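Local coordinates for single-stranded-DNA-specific exonuclease RecJ (PDB 2ZXR), which degrades single-stranded DNA as a 5' to 3' exonuclease that depends on divalent metal ions such as magnesium or manganese and has no detectable activity on single-stranded RNA, at residues 75-80 against 91-96; 97-102 against 197-202. One frame throughout, in Å; residues are numbered along the deposited sequence.

Contact 1 (75-80 against 91-96); sequences IRVHGD and ILVRGL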
loop_
_atom_site.group_PDB
_atom_site.type_symbol
_atom_site.label_atom_id
_atom_site.label_comp_id
_atom_site.label_asym_id
_atom_site.label_seq_id
_atom_site.Cartn_x
_atom_site.Cartn_y
_atom_site.Cartn_z
ATOM N N ILE A 75 -17.534 27.967 22.386
ATOM C CA ILE A 75 -16.510 27.152 21.717
ATOM C C ILE A 75 -16.500 27.348 20.196
ATOM O O ILE A 75 -17.534 27.250 19.542
ATOM C CB ILE A 75 -16.774 25.644 21.993
ATOM C CG1 ILE A 75 -16.774 25.380 23.498
ATOM C CG2 ILE A 75 -15.712 24.786 21.337
ATOM C CD1 ILE A 75 -17.293 24.000 23.874
ATOM N N ARG A 76 -15.337 27.626 19.627
ATOM C CA ARG A 76 -15.269 27.782 18.171
ATOM C C ARG A 76 -14.338 26.705 17.622
ATOM O O ARG A 76 -13.235 26.493 18.147
ATOM C CB ARG A 76 -14.767 29.176 17.795
ATOM C CG ARG A 76 -14.635 29.393 16.301
ATOM C CD ARG A 76 -14.125 30.798 15.969
ATOM N NE ARG A 76 -15.207 31.738 15.680
ATOM C CZ ARG A 76 -15.016 33.004 15.301
ATOM N NH1 ARG A 76 -13.776 33.481 15.173
ATOM N NH2 ARG A 76 -16.065 33.786 15.029
ATOM N N VAL A 77 -14.783 26.022 16.570
ATOM C CA VAL A 77 -13.991 24.933 16.002
ATOM C C VAL A 77 -13.453 25.249 14.610
ATOM O O VAL A 77 -14.198 25.651 13.723
ATOM C CB VAL A 77 -14.824 23.616 15.939
ATOM C CG1 VAL A 77 -13.947 22.454 15.455
ATOM C CG2 VAL A 77 -15.402 23.303 17.312
ATOM N N HIS A 78 -12.155 25.053 14.414
ATOM C CA HIS A 78 -11.558 25.338 13.108
ATOM C C HIS A 78 -10.807 24.160 12.484
ATOM O O HIS A 78 -10.026 23.498 13.159
ATOM C CB HIS A 78 -10.611 26.531 13.218
ATOM C CG HIS A 78 -10.118 27.018 11.894
ATOM N ND1 HIS A 78 -10.948 27.158 10.801
ATOM C CD2 HIS A 78 -8.884 27.394 11.479
ATOM C CE1 HIS A 78 -10.245 27.595 9.769
ATOM N NE2 HIS A 78 -8.991 27.747 10.155
ATOM N N GLY A 79 -11.039 23.928 11.196
ATOM C CA GLY A 79 -10.384 22.854 10.464
ATOM C C GLY A 79 -11.115 22.596 9.150
ATOM O O GLY A 79 -12.099 21.850 9.105
ATOM N N ASP A 80 -10.644 23.199 8.060
ATOM C CA ASP A 80 -11.330 23.032 6.780
ATOM C C ASP A 80 -10.417 22.843 5.569
ATOM O O ASP A 80 -10.856 22.951 4.424
ATOM C CB ASP A 80 -12.224 24.245 6.544
ATOM C CG ASP A 80 -11.443 25.556 6.548
ATOM O OD1 ASP A 80 -12.045 26.590 6.904
ATOM O OD2 ASP A 80 -10.240 25.565 6.199
ATOM N N ILE A 91 -17.018 16.300 13.756
ATOM C CA ILE A 91 -17.101 15.480 14.944
ATOM C C ILE A 91 -17.205 16.362 16.183
ATOM O O ILE A 91 -18.085 16.174 17.009
ATOM C CB ILE A 91 -15.847 14.546 15.092
ATOM C CG1 ILE A 91 -15.943 13.378 14.112
ATOM C CG2 ILE A 91 -15.743 13.980 16.524
ATOM C CD1 ILE A 91 -14.588 12.663 13.944
ATOM N N LEU A 92 -16.295 17.319 16.318
ATOM C CA LEU A 92 -16.329 18.173 17.485
ATOM C C LEU A 92 -17.558 19.052 17.537
ATOM O O LEU A 92 -18.136 19.210 18.613
ATOM C CB LEU A 92 -15.047 19.009 17.558
ATOM C CG LEU A 92 -13.866 18.071 17.860
ATOM C CD1 LEU A 92 -12.572 18.753 17.552
ATOM C CD2 LEU A 92 -13.904 17.641 19.313
ATOM N N VAL A 93 -17.978 19.614 16.402
ATOM C CA VAL A 93 -19.165 20.463 16.432
ATOM C C VAL A 93 -20.429 19.658 16.755
ATOM O O VAL A 93 -21.172 20.020 17.671
ATOM C CB VAL A 93 -19.344 21.242 15.099
ATOM C CG1 VAL A 93 -20.741 21.907 15.049
ATOM C CG2 VAL A 93 -18.221 22.318 14.978
ATOM N N ARG A 94 -20.696 18.579 16.027
ATOM C CA ARG A 94 -21.884 17.778 16.342
ATOM C C ARG A 94 -21.763 17.215 17.766
ATOM O O ARG A 94 -22.682 17.327 18.559
ATOM C CB ARG A 94 -22.055 16.598 15.367
ATOM C CG ARG A 94 -22.621 16.918 13.966
ATOM C CD ARG A 94 -22.831 15.575 13.256
ATOM N NE ARG A 94 -23.402 15.588 11.918
ATOM C CZ ARG A 94 -24.692 15.699 11.634
ATOM N NH1 ARG A 94 -25.577 15.839 12.624
ATOM N NH2 ARG A 94 -25.109 15.575 10.365
ATOM N N GLY A 95 -20.631 16.596 18.079
ATOM C CA GLY A 95 -20.453 16.002 19.393
ATOM C C GLY A 95 -20.634 16.935 20.585
ATOM O O GLY A 95 -21.320 16.594 21.558
ATOM N N LEU A 96 -19.999 18.101 20.536
ATOM C CA LEU A 96 -20.107 19.051 21.627
ATOM C C LEU A 96 -21.519 19.660 21.651
ATOM O O LEU A 96 -22.087 19.865 22.722
ATOM C CB LEU A 96 -19.040 20.139 21.483
ATOM C CG LEU A 96 -17.576 19.694 21.660
ATOM C CD1 LEU A 96 -16.637 20.820 21.344
ATOM C CD2 LEU A 96 -17.354 19.254 23.099
#
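V77 meets L92 and V93 through saturated carbon alone; no flat group lies between 75-80 and 91-96. The flat groups of the strand sit on its other side. There R76 makes a cation-pi contact with F106. The H78 ring meets the F106 ring with the planes at about 50°, and H78 ND1 is hydrogen-bonded to F106 O.

On the helix side, V77 points at the helix. V93 CG2 touches it twice: it is 3.8 Å from V77 CB and equally close to V77 CG2. It therefore rests against one flank of the V77 isopropyl group. The other methyl is used differently. V77 CG1 is anti to the backbone N (chi1 -175°), which sends it to the L92 side, where it lies 4.2 Å from L92 CB. V77 and L92 cross at about a right angle.

I75 adds the second point of touch, two residues back on the same face. Its CG2 and CD1 each lie 4.1 Å from L96 CD1. One methyl of L96 thus meets both branches of I75, and these two side chains also cross nearly square.

All five residues are buried. No hydrogen bond joins the two segments; the contact between them is apolar packing. The short axes come within 9.0 Å and run nearly antiparallel, at 153°. That is the return path of a helix after its strand. Strand 102-105 completes the unit beside 74-78, and V103 touches I75, V77 and L96. This is a beta-alpha-beta unit of the DHH-family domain, with its helix packed on a parallel sheet and D80, one of the manganese ligands, just beyond the strand's C-terminal end.

Contact 2 (97-102 against 197-202); sequences AALGAD and ALHERL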
loop_
_atom_site.group_PDB
_atom_site.type_symbol
_atom_site.label_atom_id
_atom_site.label_comp_id
_atom_site.label_asym_id
_atom_site.label_seq_id
_atom_site.Cartn_x
_atom_site.Cartn_y
_atom_site.Cartn_z
ATOM N N ALA A 97 -22.093 19.935 20.483
ATOM C CA ALA A 97 -23.428 20.495 20.435
ATOM C C ALA A 97 -24.453 19.477 20.966
ATOM O O ALA A 97 -25.497 19.859 21.526
ATOM C CB ALA A 97 -23.783 20.912 19.011
ATOM N N ALA A 98 -24.174 18.185 20.810
ATOM C CA ALA A 98 -25.113 17.191 21.323
ATOM C C ALA A 98 -25.069 17.194 22.852
ATOM O O ALA A 98 -26.021 16.766 23.496
ATOM C CB ALA A 98 -24.785 15.801 20.800
ATOM N N LEU A 99 -23.967 17.662 23.433
ATOM C CA LEU A 99 -23.871 17.694 24.892
ATOM C C LEU A 99 -24.397 19.021 25.467
ATOM O O LEU A 99 -24.363 19.243 26.671
ATOM C CB LEU A 99 -22.420 17.452 25.335
ATOM C CG LEU A 99 -21.771 16.190 24.741
ATOM C CD1 LEU A 99 -20.306 16.154 25.089
ATOM C CD2 LEU A 99 -22.463 14.941 25.267
ATOM N N GLY A 100 -24.867 19.908 24.596
ATOM C CA GLY A 100 -25.400 21.171 25.056
ATOM C C GLY A 100 -24.391 22.301 25.073
ATOM O O GLY A 100 -24.574 23.285 25.779
ATOM N N ALA A 101 -23.327 22.172 24.287
ATOM C CA ALA A 101 -22.299 23.203 24.236
ATOM C C ALA A 101 -22.719 24.317 23.303
ATOM O O ALA A 101 -23.568 24.119 22.431
ATOM C CB ALA A 101 -20.980 22.606 23.743
ATOM N N ASP A 102 -22.137 25.493 23.505
ATOM C CA ASP A 102 -22.389 26.627 22.621
ATOM C C ASP A 102 -21.138 26.609 21.731
ATOM O O ASP A 102 -20.145 27.293 21.976
ATOM C CB ASP A 102 -22.492 27.935 23.413
ATOM C CG ASP A 102 -22.574 29.159 22.511
ATOM O OD1 ASP A 102 -22.835 29.009 21.293
ATOM O OD2 ASP A 102 -22.385 30.286 23.025
ATOM N N ALA A 197 -12.702 11.215 25.182
ATOM C CA ALA A 197 -12.153 11.555 26.489
ATOM C C ALA A 197 -13.197 12.358 27.276
ATOM O O ALA A 197 -13.387 12.135 28.465
ATOM C CB ALA A 197 -10.863 12.362 26.322
ATOM N N LEU A 198 -13.874 13.289 26.608
ATOM C CA LEU A 198 -14.908 14.088 27.259
ATOM C C LEU A 198 -16.087 13.199 27.716
ATOM O O LEU A 198 -16.632 13.387 28.803
ATOM C CB LEU A 198 -15.421 15.180 26.307
ATOM C CG LEU A 198 -16.600 16.027 26.825
ATOM C CD1 LEU A 198 -16.192 16.788 28.093
ATOM C CD2 LEU A 198 -17.058 16.998 25.748
ATOM N N HIS A 199 -16.497 12.258 26.866
ATOM C CA HIS A 199 -17.585 11.337 27.211
ATOM C C HIS A 199 -17.219 10.535 28.451
ATOM O O HIS A 199 -18.047 10.297 29.331
ATOM C CB HIS A 199 -17.867 10.376 26.053
ATOM C CG HIS A 199 -18.769 10.959 25.018
ATOM N ND1 HIS A 199 -19.790 10.244 24.433
ATOM C CD2 HIS A 199 -18.872 12.224 24.543
ATOM C CE1 HIS A 199 -20.494 11.045 23.653
ATOM N NE2 HIS A 199 -19.955 12.253 23.704
ATOM N N GLU A 200 -15.970 10.102 28.507
ATOM C CA GLU A 200 -15.505 9.354 29.655
ATOM C C GLU A 200 -15.654 10.210 30.914
ATOM O O GLU A 200 -16.164 9.727 31.925
ATOM C CB GLU A 200 -14.049 8.953 29.458
ATOM C CG GLU A 200 -13.893 7.926 28.361
ATOM C CD GLU A 200 -13.937 6.517 28.898
ATOM O OE1 GLU A 200 -14.334 5.579 28.145
ATOM O OE2 GLU A 200 -13.557 6.350 30.082
ATOM N N ARG A 201 -15.201 11.464 30.858
ATOM C CA ARG A 201 -15.319 12.364 32.009
ATOM C C ARG A 201 -16.767 12.561 32.420
ATOM O O ARG A 201 -17.061 12.650 33.610
ATOM C CB ARG A 201 -14.745 13.761 31.714
ATOM C CG ARG A 201 -13.225 13.898 31.825
ATOM C CD ARG A 201 -12.804 15.368 31.759
ATOM N NE ARG A 201 -13.144 16.111 32.981
ATOM C CZ ARG A 201 -12.417 16.086 34.099
ATOM N NH1 ARG A 201 -11.306 15.358 34.161
ATOM N NH2 ARG A 201 -12.796 16.797 35.162
ATOM N N LEU A 202 -17.660 12.639 31.436
ATOM C CA LEU A 202 -19.066 12.865 31.691
ATOM C C LEU A 202 -19.822 11.599 32.026
ATOM O O LEU A 202 -21.028 11.648 32.220
ATOM C CB LEU A 202 -19.721 13.529 30.475
ATOM C CG LEU A 202 -19.219 14.941 30.124
ATOM C CD1 LEU A 202 -19.887 15.460 28.843
ATOM C CD2 LEU A 202 -19.535 15.865 31.295
#
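L99 reaches across to L198, H199 and L202 from the C-terminal end of helix 83-98. That end is closed by a Schellman motif. G100 leaves the helix with a positive phi of 93°, and its N donates to A97 O at 3.1 Å. A101 N probably bonds back to L96 O as the second bond of the motif. The partner segment, 197-202, lies at the C-terminal end of helix 187-201. The contact therefore joins two helix ends in the DHH-family domain, away from the metal site.

L99 can be followed outward. The bond from CA to CB is directed at the other segment, but CB serves only as a stem. CG comes next, and its nearest atom across the contact is H199 NE2, at 4.5 Å. The two methyls do the real touching. CD1 continues the chain in an extended line, with chi2 at 172°, and ends among the leucines. L198 CD2 comes to meet it tip to tip at 3.4 Å, which is tighter than usual for two methyl carbons. L202 CD1 lies 3.8 Å from the same L99 methyl. L198 and L202 are one helical turn apart, so L99 CD1 touches a methyl of each; the L202 side chain crosses that of L99 obliquely. The other branch, L99 CD2, turns to the imidazole and lies 4.0 Å from H199 NE2.

No hydrogen bond crosses between the segments. L99 carries every touch from its side, and it also packs on L204 in the loop after helix 187-201. L198 is buried. L99 and L202 are partly exposed, so the contact is only partly buried. H199 is held from its far nitrogen: ND1 is hydrogen-bonded to P205 O, while NE2 is the ring atom that faces L99 CD2.

The two contacts follow each other along helix 83-98. Contact 1 uses its second half and contact 2 its C-terminal end, and their centres are 12 Å apart. They come in series along the chain, and the second brings in helix 187-201 from much later in the sequence. They touch directly. The second Schellman bond, between A101 and L96, runs from one contact to the other. I75 N and D102 O, 2.7 Å apart, probably pair as strand 102-105 begins beside 74-78. L96 CD2 also packs on L198 CD2. One helix is thus packed on the parallel sheet and on a second helix, all within the metal-binding DHH-family domain.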